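MgGH51 (Meripilus giganteus, PDB 6ZPV) probably hydrolyses terminal alpha-L-arabinofuranosyl residues from arabinose-containing glycans, as a fungal glycosidase of family GH51. Local coordinates at residues Q579-P584 against F617-I622. Numbering follows the deposited sequence. Where two conformers were deposited one is given.
Sequences QVLTGP and FSVSVI
A chi1 of -170° at T582 sets OG1 opposite the backbone nitrogen, which carries the hydroxyl across to the carbonyl of F617: OG1 donates to F617 O at 2.8 Å, from a point 50° out of the carbonyl plane. S620 places OG anti to its carbonyl carbon, where it is hydrogen-bonded to Y612 OH and, in the conformer given for V580, lies beside that valine's methyl groups. From Q579-V621 through L581-V619 the backbones are joined as antiparallel strands, their axes 4.7 Å apart. Two hydrogen-bonded pairs are evident. Q579 and V621 are joined by two backbone hydrogen bonds, each N-H to the other residue's C=O, and so are L581 and V619, where the bond from L581 N to V619 O, 2.8 Å, is nearly straight at 176°. In the non-hydrogen-bonded pair between them, V580 and S620, the CA atoms draw in to 4.4 Å. On the face carrying L581 and V619 the two CB atoms lie 4.3 Å apart, an apolar contact alongside the backbone bonds. With alanine in place of T582 the hydroxyl is gone, and F617 O would probably be left without its side-chain donor. F617 and S618 form a G1 beta bulge opposite N554. Strand 618-625 runs between strands 547-554 and 575-582 in an antiparallel sheet, consistent with the C-terminal beta-sandwich domain of GH51 enzymes, and the backbone of V580 hydrogen-bonds to that of K600 in strand 600-605. L581, V619 and V621 pack against helix 507-517 through F510, F515 and L514, and V619 also meets T458 and A461 of helix 454-469; on the other face, V580 lies on Y612 of strand 609-614.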
# COMPACT_ATOMS: atom_id res chain seq x y z
N GLN A 579 -12.22 23.73 -7.59
CA GLN A 579 -11.68 22.46 -8.13
C GLN A 579 -12.86 21.53 -8.28
O GLN A 579 -13.58 21.33 -7.32
CB GLN A 579 -10.64 21.87 -7.15
CG GLN A 579 -9.50 22.81 -6.85
CD GLN A 579 -8.62 22.34 -5.72
OE1 GLN A 579 -8.68 22.88 -4.53
NE2 GLN A 579 -7.81 21.43 -6.04
N VAL A 580 -13.03 20.95 -9.48
CA VAL A 580 -14.22 20.11 -9.77
C VAL A 580 -13.77 18.81 -10.42
O VAL A 580 -13.04 18.84 -11.43
CB VAL A 580 -15.16 20.82 -10.78
CG1 VAL A 580 -16.43 20.04 -11.04
CG2 VAL A 580 -15.51 22.21 -10.36
N LEU A 581 -14.26 17.71 -9.89
CA LEU A 581 -14.14 16.37 -10.45
C LEU A 581 -15.54 15.90 -10.87
O LEU A 581 -16.42 15.79 -10.00
CB LEU A 581 -13.56 15.44 -9.39
CG LEU A 581 -13.35 13.98 -9.83
CD1 LEU A 581 -12.12 13.87 -10.72
CD2 LEU A 581 -13.20 13.11 -8.57
N THR A 582 -15.75 15.67 -12.14
CA THR A 582 -17.08 15.26 -12.63
C THR A 582 -16.92 14.55 -13.97
O THR A 582 -15.80 14.43 -14.48
CB THR A 582 -18.04 16.45 -12.72
OG1 THR A 582 -19.38 16.02 -12.95
CG2 THR A 582 -17.69 17.43 -13.78
N GLY A 583 -17.98 13.98 -14.46
CA GLY A 583 -18.02 13.30 -15.74
C GLY A 583 -19.23 12.37 -15.75
O GLY A 583 -20.04 12.37 -14.82
N PRO A 584 -19.33 11.53 -16.79
CA PRO A 584 -20.43 10.58 -16.85
C PRO A 584 -20.41 9.68 -15.62
O PRO A 584 -19.34 9.26 -15.16
CB PRO A 584 -20.13 9.79 -18.16
CG PRO A 584 -19.30 10.75 -19.00
CD PRO A 584 -18.46 11.51 -17.98
N PHE A 617 -23.25 14.20 -10.36
CA PHE A 617 -22.08 13.34 -10.18
C PHE A 617 -20.82 14.20 -10.14
O PHE A 617 -19.94 14.09 -11.02
CB PHE A 617 -21.99 12.26 -11.26
CG PHE A 617 -23.19 11.34 -11.25
CD1 PHE A 617 -23.50 10.53 -10.13
CD2 PHE A 617 -24.06 11.32 -12.30
CE1 PHE A 617 -24.63 9.76 -10.07
CE2 PHE A 617 -25.21 10.52 -12.26
CZ PHE A 617 -25.48 9.76 -11.14
N SER A 618 -20.69 15.03 -9.11
CA SER A 618 -19.49 15.88 -8.99
C SER A 618 -18.97 15.94 -7.56
O SER A 618 -19.76 15.86 -6.58
CB SER A 618 -19.78 17.28 -9.49
OG SER A 618 -20.76 17.97 -8.73
N VAL A 619 -17.67 16.17 -7.46
CA VAL A 619 -17.00 16.52 -6.22
C VAL A 619 -16.34 17.87 -6.47
O VAL A 619 -15.55 18.00 -7.42
CB VAL A 619 -15.91 15.51 -5.78
CG1 VAL A 619 -15.31 15.93 -4.45
CG2 VAL A 619 -16.50 14.11 -5.72
N SER A 620 -16.64 18.86 -5.64
CA SER A 620 -16.13 20.23 -5.82
C SER A 620 -15.51 20.72 -4.53
O SER A 620 -16.02 20.42 -3.44
CB SER A 620 -17.22 21.18 -6.28
OG SER A 620 -17.90 20.68 -7.43
N VAL A 621 -14.51 21.56 -4.66
CA VAL A 621 -13.92 22.28 -3.50
C VAL A 621 -13.83 23.75 -3.89
O VAL A 621 -13.18 24.09 -4.90
CB VAL A 621 -12.52 21.77 -3.15
CG1 VAL A 621 -11.99 22.52 -1.93
CG2 VAL A 621 -12.54 20.26 -2.93
N ILE A 622 -14.44 24.59 -3.07
CA ILE A 622 -14.34 26.05 -3.21
C ILE A 622 -13.49 26.52 -2.04
O ILE A 622 -13.84 26.22 -0.87
CB ILE A 622 -15.71 26.75 -3.24
CG1 ILE A 622 -16.45 26.31 -4.50
CG2 ILE A 622 -15.50 28.28 -3.20
CD1 ILE A 622 -17.91 26.80 -4.57